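Local coordinates for protein acyl-CoA dehydrogenase (Mycobacterium thermoresistibile, PDB 3PFD) that probably oxidises acyl-CoA thioesters to 2,3-dehydroacyl-CoA products and carries a flavin adenine dinucleotide cofactor, bound here in its reduced form, at residues 253-258 with 375-380; 279-282 with 287-290; 43-46 with 51-54. All blocks are in the same frame, centred on the assembly; numbering follows the deposited sequence.

Interaction 3 comes first along the chain, in the N-terminal domain, where a short loop joins helix 24-47 to helix 53-61. Interactions 1 and 2 both fall in the C-terminal domain and share helix 256-280: its start carries interaction 1 and its end interaction 2, which is nested inside the loop that interaction 1 closes. Their centres lie about 37 Å apart, yet each touches a flavin dinucleotide, and these are two different molecules. One helix therefore links two cofactor sites, each built from more than one subunit. Interaction 3, with its centre about 24 Å from that of interaction 1 and about 31 Å from that of interaction 2, is internal packing of the helical N-terminal part.

Interaction 1: 253-258 with 375-380; sequences DHTRPT and IYEGTN. With FDA (dihydroflavine-adenine dinucleotide), chain B.
Arg-256, in the first turn of helix 256-280, lays its side chain beside the backbone of Glu-377. Beyond CB, Arg-256 CG comes to 3.7 Å from Glu-377 O and Arg-256 CD to 4.0 Å from that same oxygen. The chain stays extended from CG to NE (chi3 -178°), which brings Arg-256 NE to Glu-377 O in a 3.1 Å hydrogen bond. This bond is nearly straight, 165° at the hydrogen, with the oxygen in the guanidinium plane. At the tip, Arg-256 NH2 also lies near Glu-377 O, with Gly-378 CA a little farther off at the guanidinium edge. Thr-255 OG1 donates to Glu-377 OE1 over 3.0 Å, coming from above the carboxylate, 40° out of its plane. A water donates to Glu-377 OE2 (2.7 Å) and to Thr-258 OG1, whose own bond runs back to Thr-255 O. Nearby, Thr-379 OG1 binds the flavin dinucleotide at O2B (2.7 Å), and the Tyr-376 ring turns its edge to the isoalloxazine. The contact thus ties the start of helix 256-280 to the flavin-pocket loop before helix 380-391. Hydrogen bonds to all three Glu-377 oxygens would restrain its backbone and side chain together.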
# COMPACT_ATOMS: atom_id res chain seq x y z
N ASP C 253 27.15 -1.30 7.55
CA ASP C 253 26.66 -0.28 8.49
C ASP C 253 27.00 1.12 8.01
O ASP C 253 26.16 2.06 8.13
CB ASP C 253 27.31 -0.45 9.87
CG ASP C 253 26.61 -1.50 10.74
OD1 ASP C 253 25.45 -1.88 10.42
OD2 ASP C 253 27.23 -1.92 11.75
N HIS C 254 28.21 1.28 7.50
CA HIS C 254 28.69 2.57 7.03
C HIS C 254 28.42 2.83 5.54
O HIS C 254 28.87 3.86 5.02
CB HIS C 254 30.18 2.72 7.33
CG HIS C 254 30.48 2.74 8.80
ND1 HIS C 254 30.61 3.91 9.51
CD2 HIS C 254 30.64 1.73 9.69
CE1 HIS C 254 30.87 3.62 10.78
NE2 HIS C 254 30.89 2.31 10.91
N THR C 255 27.77 1.90 4.83
CA THR C 255 27.55 2.13 3.40
C THR C 255 26.08 2.01 2.97
O THR C 255 25.66 2.62 1.98
CB THR C 255 28.43 1.23 2.49
OG1 THR C 255 28.06 -0.14 2.67
CG2 THR C 255 29.94 1.42 2.78
N ARG C 256 25.29 1.24 3.73
CA ARG C 256 23.87 1.12 3.43
C ARG C 256 23.15 2.46 3.19
O ARG C 256 22.35 2.55 2.27
CB ARG C 256 23.15 0.30 4.49
CG ARG C 256 23.13 -1.16 4.12
CD ARG C 256 22.76 -2.07 5.27
NE ARG C 256 22.81 -3.46 4.82
CZ ARG C 256 23.08 -4.51 5.60
NH1 ARG C 256 23.34 -4.32 6.90
NH2 ARG C 256 23.09 -5.73 5.06
N PRO C 257 23.45 3.49 4.01
CA PRO C 257 22.78 4.78 3.77
C PRO C 257 23.09 5.40 2.41
O PRO C 257 22.27 6.16 1.88
CB PRO C 257 23.29 5.68 4.91
CG PRO C 257 23.73 4.70 6.01
CD PRO C 257 24.28 3.51 5.23
N THR C 258 24.28 5.08 1.84
CA THR C 258 24.67 5.64 0.54
C THR C 258 23.81 5.06 -0.59
O THR C 258 23.49 5.74 -1.54
CB THR C 258 26.19 5.49 0.24
OG1 THR C 258 26.50 4.12 -0.02
CG2 THR C 258 27.04 6.01 1.42
N ILE C 375 17.73 -4.45 -3.88
CA ILE C 375 18.38 -5.77 -3.99
C ILE C 375 19.81 -5.77 -3.48
O ILE C 375 20.14 -6.61 -2.64
CB ILE C 375 18.32 -6.37 -5.43
CG1 ILE C 375 16.88 -6.52 -5.89
CG2 ILE C 375 19.12 -7.73 -5.55
CD1 ILE C 375 16.74 -6.92 -7.33
N TYR C 376 20.67 -4.88 -3.99
CA TYR C 376 22.07 -4.95 -3.54
C TYR C 376 22.35 -4.28 -2.21
O TYR C 376 21.49 -3.58 -1.67
CB TYR C 376 23.14 -4.57 -4.60
CG TYR C 376 23.11 -3.19 -5.22
CD1 TYR C 376 23.93 -2.91 -6.31
CD2 TYR C 376 22.27 -2.18 -4.74
CE1 TYR C 376 23.91 -1.66 -6.94
CE2 TYR C 376 22.25 -0.91 -5.37
CZ TYR C 376 23.08 -0.67 -6.47
OH TYR C 376 23.10 0.54 -7.12
N GLU C 377 23.58 -4.48 -1.73
CA GLU C 377 23.99 -4.18 -0.36
C GLU C 377 23.00 -4.69 0.71
O GLU C 377 22.79 -4.02 1.74
CB GLU C 377 24.28 -2.66 -0.18
CG GLU C 377 25.42 -2.18 -1.08
CD GLU C 377 26.10 -0.90 -0.60
OE1 GLU C 377 25.99 -0.57 0.61
OE2 GLU C 377 26.77 -0.24 -1.45
N GLY C 378 22.44 -5.88 0.46
CA GLY C 378 21.47 -6.52 1.37
C GLY C 378 20.08 -6.33 0.77
O GLY C 378 19.60 -5.20 0.68
N THR C 379 19.43 -7.41 0.34
CA THR C 379 18.07 -7.28 -0.18
C THR C 379 17.22 -6.63 0.91
O THR C 379 17.58 -6.70 2.07
CB THR C 379 17.44 -8.61 -0.53
OG1 THR C 379 17.25 -9.37 0.66
CG2 THR C 379 18.30 -9.39 -1.58
N ASN C 380 16.09 -6.03 0.53
CA ASN C 380 15.20 -5.44 1.53
C ASN C 380 14.63 -6.44 2.51
O ASN C 380 14.29 -6.03 3.60
CB ASN C 380 14.13 -4.54 0.90
CG ASN C 380 14.74 -3.23 0.37
OD1 ASN C 380 15.93 -3.05 0.46
ND2 ASN C 380 13.91 -2.33 -0.19
PA FDA B . 19.43 -14.72 -2.70
O1A FDA B . 20.19 -14.57 -1.42
O2A FDA B . 19.34 -16.05 -3.40
O5B FDA B . 17.93 -14.18 -2.42
C5B FDA B . 16.79 -14.62 -3.16
C4B FDA B . 15.52 -14.12 -2.46
O4B FDA B . 15.37 -14.77 -1.19
C3B FDA B . 15.57 -12.62 -2.16
O3B FDA B . 14.23 -12.11 -2.26
C2B FDA B . 16.02 -12.56 -0.71
O2B FDA B . 15.60 -11.37 -0.04
C1B FDA B . 15.35 -13.79 -0.15
N9A FDA B . 15.98 -14.27 1.09
C8A FDA B . 17.19 -14.84 1.21
N7A FDA B . 17.42 -15.16 2.51
C5A FDA B . 16.33 -14.78 3.22
C6A FDA B . 16.00 -14.85 4.58
N6A FDA B . 16.88 -15.38 5.49
N1A FDA B . 14.79 -14.37 4.99
C2A FDA B . 13.94 -13.84 4.08
N3A FDA B . 14.22 -13.76 2.76
C4A FDA B . 15.42 -14.22 2.31
N1 FDA B . 27.98 -8.24 -4.39
C2 FDA B . 29.32 -7.98 -4.23
O2 FDA B . 30.06 -8.75 -3.56
N3 FDA B . 29.87 -6.89 -4.81
C4 FDA B . 29.11 -6.04 -5.54
O4 FDA B . 29.68 -5.06 -6.05
C4X FDA B . 27.73 -6.27 -5.71
N5 FDA B . 26.98 -5.50 -6.53
C5X FDA B . 25.87 -5.99 -7.11
C6 FDA B . 25.38 -5.46 -8.31
C7 FDA B . 24.27 -6.04 -8.94
C7M FDA B . 23.73 -5.46 -10.22
C8 FDA B . 23.63 -7.13 -8.36
C8M FDA B . 22.41 -7.78 -9.00
C9 FDA B . 24.11 -7.65 -7.17
C9A FDA B . 25.23 -7.10 -6.55
N10 FDA B . 25.86 -7.78 -5.49
C10 FDA B . 27.18 -7.40 -5.12
C1' FDA B . 25.27 -9.01 -4.96
C2' FDA B . 24.07 -8.73 -4.04
O2' FDA B . 24.46 -8.18 -2.76
C3' FDA B . 23.27 -10.01 -3.92
O3' FDA B . 22.52 -10.18 -5.14
C4' FDA B . 22.32 -9.99 -2.71
O4' FDA B . 23.06 -10.07 -1.49
C5' FDA B . 21.32 -11.13 -2.75
O5' FDA B . 22.00 -12.36 -3.03
P FDA B . 21.44 -13.30 -4.21
O1P FDA B . 21.38 -12.47 -5.47
O2P FDA B . 22.23 -14.60 -4.20
O3P FDA B . 19.92 -13.58 -3.78
O HOH W 1 28.10 2.09 -1.09

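Interaction 2: 279-282 with 287-290; sequences KERK and PVSD. With FDA (dihydroflavine-adenine dinucleotide), chain D.
Arg-281 O is approached by two groups of the facing segment, Val-288 and Pro-287. The stronger is a backbone hydrogen bond from Val-288 N to Arg-281 O, 2.8 Å long with 156° at the hydrogen. The weaker is a CA-H...O contact, in which Pro-287 CA stands 3.4 Å from Arg-281 O. Together they hold residues 281-282 against 287-288, where Lys-282 and Pro-287 pair as antiparallel, non-hydrogen-bonded neighbours. The Lys-282 side chain runs alongside the proline ring, pointing the same way, with Lys-282 CG 3.7 Å from Pro-287 N. On the helix side, Pro-287 CB rests 3.5 Å from Lys-279 O. Ser-289 directs its CB toward the helix and sets OG 3.5 Å from Lys-279 CA, while the Lys-279 ammonium is held by Leu-392 O of a third subunit.

The Arg-281 side chain leaves in another direction, to the flavin dinucleotide. Its CG, anti to the backbone N, passes Val-288 CG2; beyond it the bend at chi2 (56°) sends CD and the guanidinium to the diphosphate. Arg-281 NE donates to O2A of the cofactor at 2.6 Å, almost straight at 169°, with the oxygen in the guanidinium plane. Arg-281 NH2 donates to O2P of the cofactor at 2.7 Å, less straight, so one cation spans both phosphates and would offset part of their negative charge. Val-288 adds an apolar surface, its CB 3.5 Å from the ribose oxygen O4B of the cofactor. The remaining nitrogen, Arg-281 NH1, bonds Arg-141 O of a second subunit, whose Thr-379 and Tyr-136 also bind this cofactor. Backbone pairing closes a short beta hairpin between helices 256-280 and 292-321, and its flank forms part of an intersubunit flavin site, as is characteristic of the acyl-CoA dehydrogenase family.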
# COMPACT_ATOMS: atom_id res chain seq x y z
N LYS C 279 3.25 19.67 -16.12
CA LYS C 279 2.92 21.08 -16.26
C LYS C 279 2.82 21.51 -17.72
O LYS C 279 1.99 22.34 -18.06
CB LYS C 279 3.94 21.94 -15.49
CG LYS C 279 3.70 21.86 -13.99
CD LYS C 279 4.68 22.75 -13.24
CE LYS C 279 4.41 24.26 -13.47
NZ LYS C 279 5.34 24.98 -12.57
N GLU C 280 3.62 20.88 -18.57
CA GLU C 280 3.76 21.23 -19.98
C GLU C 280 2.77 20.48 -20.88
O GLU C 280 2.23 21.06 -21.82
CB GLU C 280 5.22 20.96 -20.44
N ARG C 281 2.55 19.19 -20.61
CA ARG C 281 1.64 18.34 -21.38
C ARG C 281 0.15 18.70 -21.13
O ARG C 281 -0.33 18.63 -20.01
CB ARG C 281 1.93 16.86 -21.03
CG ARG C 281 0.89 15.85 -21.50
CD ARG C 281 0.67 15.96 -23.02
NE ARG C 281 0.01 14.78 -23.58
CZ ARG C 281 -0.11 14.58 -24.89
NH1 ARG C 281 0.34 15.49 -25.75
NH2 ARG C 281 -0.69 13.47 -25.33
N LYS C 282 -0.58 19.05 -22.18
CA LYS C 282 -2.00 19.37 -22.04
C LYS C 282 -2.94 18.36 -22.71
O LYS C 282 -2.68 17.92 -23.83
CB LYS C 282 -2.28 20.76 -22.61
CG LYS C 282 -1.67 21.92 -21.83
CD LYS C 282 -1.50 23.11 -22.79
CE LYS C 282 -1.57 24.44 -22.11
NZ LYS C 282 -3.00 24.79 -21.77
N PRO C 287 -3.19 21.68 -18.44
CA PRO C 287 -2.06 20.80 -18.13
C PRO C 287 -2.57 19.52 -17.46
O PRO C 287 -3.54 19.59 -16.74
CB PRO C 287 -1.27 21.62 -17.11
CG PRO C 287 -1.49 23.02 -17.53
CD PRO C 287 -2.89 23.09 -18.09
N VAL C 288 -1.93 18.38 -17.69
CA VAL C 288 -2.34 17.17 -16.94
C VAL C 288 -2.12 17.31 -15.42
O VAL C 288 -2.83 16.69 -14.61
CB VAL C 288 -1.80 15.83 -17.53
CG1 VAL C 288 -2.40 15.58 -18.90
CG2 VAL C 288 -0.26 15.77 -17.56
N SER C 289 -1.20 18.19 -15.03
CA SER C 289 -0.98 18.48 -13.62
C SER C 289 -2.17 19.23 -12.96
O SER C 289 -2.24 19.32 -11.75
CB SER C 289 0.32 19.26 -13.46
OG SER C 289 0.26 20.50 -14.12
N ASP C 290 -3.07 19.77 -13.78
CA ASP C 290 -4.29 20.44 -13.29
C ASP C 290 -5.31 19.50 -12.62
O ASP C 290 -6.21 19.96 -11.94
CB ASP C 290 -5.00 21.18 -14.43
CG ASP C 290 -4.67 22.64 -14.48
OD1 ASP C 290 -5.53 23.44 -14.92
OD2 ASP C 290 -3.54 23.00 -14.08
PA FDA D . -1.60 11.63 -21.67
O1A FDA D . -3.04 11.57 -22.09
O2A FDA D . -0.74 12.83 -21.95
O5B FDA D . -1.52 11.36 -20.09
C5B FDA D . -0.37 11.72 -19.32
C4B FDA D . -0.72 11.45 -17.86
O4B FDA D . -1.78 12.36 -17.49
C3B FDA D . -1.23 10.04 -17.60
O3B FDA D . -0.88 9.64 -16.29
C2B FDA D . -2.74 10.22 -17.53
O2B FDA D . -3.37 9.23 -16.73
C1B FDA D . -2.87 11.61 -16.91
N9A FDA D . -4.20 12.21 -17.22
C8A FDA D . -4.62 12.63 -18.43
N7A FDA D . -5.88 13.10 -18.30
C5A FDA D . -6.25 13.02 -16.99
C6A FDA D . -7.41 13.35 -16.28
N6A FDA D . -8.49 13.90 -16.92
N1A FDA D . -7.46 13.09 -14.94
C2A FDA D . -6.40 12.54 -14.30
N3A FDA D . -5.28 12.22 -14.97
C4A FDA D . -5.18 12.44 -16.31
N1 FDA D . -3.44 3.83 -29.12
C2 FDA D . -4.03 3.44 -30.28
O2 FDA D . -4.78 4.21 -30.91
N3 FDA D . -3.79 2.20 -30.78
C4 FDA D . -3.00 1.32 -30.14
O4 FDA D . -2.86 0.20 -30.66
C4X FDA D . -2.39 1.68 -28.94
N5 FDA D . -1.38 0.93 -28.47
C5X FDA D . -0.50 1.43 -27.54
C6 FDA D . 0.74 0.80 -27.35
C7 FDA D . 1.74 1.41 -26.59
C7M FDA D . 3.06 0.69 -26.42
C8 FDA D . 1.52 2.65 -25.99
C8M FDA D . 2.60 3.36 -25.17
C9 FDA D . 0.29 3.28 -26.19
C9A FDA D . -0.72 2.69 -26.95
N10 FDA D . -1.82 3.47 -27.38
C10 FDA D . -2.62 2.98 -28.45
C1' FDA D . -2.03 4.85 -26.87
C2' FDA D . -2.43 4.90 -25.39
O2' FDA D . -3.81 4.55 -25.27
C3' FDA D . -2.12 6.27 -24.80
O3' FDA D . -0.72 6.32 -24.44
C4' FDA D . -2.95 6.54 -23.55
O4' FDA D . -4.32 6.64 -23.94
C5' FDA D . -2.50 7.78 -22.79
O5' FDA D . -2.34 8.90 -23.68
P FDA D . -0.95 9.70 -23.69
O1P FDA D . 0.17 8.73 -23.87
O2P FDA D . -1.11 10.87 -24.68
O3P FDA D . -0.83 10.29 -22.19

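Interaction 3: 43-46 with 51-54; sequences AEVD and FPEE
Val-45 packs against Pro-52 at the short connection between consecutive helices 24-47 and 53-61 of the helical N-terminal domain. The two side chains cross at about a right angle, and the valine presents both of its methyl branches. CG1 is anti to the backbone N (chi1 166°), which places CG2 beside that nitrogen and turns the fork to the proline. Val-45 CG2 makes the closer approach, 3.7 Å from Pro-52 CA, and Val-45 CG1 reaches Pro-52 CB at 4.1 Å. The contact between the segments is apolar; no hydrogen bond crosses it.

Pro-52 is itself held in a tight bend, an inverse gamma turn closed by Glu-53 N donating to Phe-51 O over 2.8 Å. Pro-52, at the centre of the turn, is the N-cap residue of helix 53-61. Beside this apolar contact, Glu-44 and Glu-54 bring their carboxylates near each other without touching. Arg-50, in the linking loop, forms a salt bridge to each of them, which would offset the repulsion between like charges. Phe-51, whose CB points away from helix 24-47, packs on Asn-172, Lys-175 and Pro-221. Pro-52 CD sits over one face of the Phe-51 ring, 3.4 Å above its plane and displaced from the ring centre.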
# COMPACT_ATOMS: atom_id res chain seq x y z
N ALA C 43 21.55 8.55 -21.06
CA ALA C 43 20.76 7.74 -21.99
C ALA C 43 21.61 6.72 -22.79
O ALA C 43 21.26 5.55 -22.86
CB ALA C 43 19.96 8.61 -22.97
N GLU C 44 22.71 7.20 -23.37
CA GLU C 44 23.64 6.40 -24.16
C GLU C 44 24.38 5.40 -23.27
O GLU C 44 24.56 4.27 -23.65
CB GLU C 44 24.60 7.32 -24.94
CG GLU C 44 25.85 6.73 -25.60
CD GLU C 44 26.66 7.82 -26.37
OE1 GLU C 44 26.00 8.71 -26.93
OE2 GLU C 44 27.92 7.80 -26.43
N VAL C 45 24.76 5.80 -22.07
CA VAL C 45 25.32 4.86 -21.09
C VAL C 45 24.43 3.60 -20.93
O VAL C 45 24.89 2.46 -21.01
CB VAL C 45 25.62 5.58 -19.74
CG1 VAL C 45 25.88 4.60 -18.56
CG2 VAL C 45 26.81 6.53 -19.93
N ASP C 46 23.14 3.82 -20.73
CA ASP C 46 22.17 2.77 -20.60
C ASP C 46 21.88 2.05 -21.91
O ASP C 46 21.78 0.82 -21.92
CB ASP C 46 20.87 3.37 -20.05
CG ASP C 46 19.72 2.40 -20.12
OD1 ASP C 46 19.62 1.51 -19.26
OD2 ASP C 46 18.90 2.55 -21.04
N PHE C 51 30.28 1.68 -19.96
CA PHE C 51 30.76 2.44 -18.81
C PHE C 51 30.54 3.96 -18.94
O PHE C 51 30.85 4.53 -19.99
CB PHE C 51 32.24 2.16 -18.55
CG PHE C 51 32.72 2.70 -17.23
CD1 PHE C 51 33.46 3.87 -17.17
CD2 PHE C 51 32.36 2.06 -16.04
CE1 PHE C 51 33.86 4.38 -15.93
CE2 PHE C 51 32.79 2.56 -14.80
CZ PHE C 51 33.53 3.71 -14.75
N PRO C 52 30.04 4.62 -17.87
CA PRO C 52 29.95 6.09 -17.93
C PRO C 52 31.33 6.80 -17.84
O PRO C 52 31.62 7.44 -16.81
CB PRO C 52 29.05 6.45 -16.75
CG PRO C 52 29.23 5.31 -15.75
CD PRO C 52 29.57 4.07 -16.59
N GLU C 53 32.13 6.71 -18.90
CA GLU C 53 33.50 7.29 -18.93
C GLU C 53 33.54 8.78 -18.76
O GLU C 53 34.42 9.31 -18.10
CB GLU C 53 34.24 6.96 -20.24
CG GLU C 53 35.38 5.95 -20.11
CD GLU C 53 36.46 6.34 -19.11
OE1 GLU C 53 37.13 7.39 -19.27
OE2 GLU C 53 36.67 5.57 -18.16
N GLU C 54 32.61 9.47 -19.41
CA GLU C 54 32.49 10.92 -19.27
C GLU C 54 32.20 11.36 -17.83
O GLU C 54 32.84 12.30 -17.32
CB GLU C 54 31.41 11.45 -20.20
CG GLU C 54 31.62 11.13 -21.66
CD GLU C 54 30.93 9.85 -22.11
OE1 GLU C 54 30.46 9.05 -21.26
OE2 GLU C 54 30.86 9.62 -23.33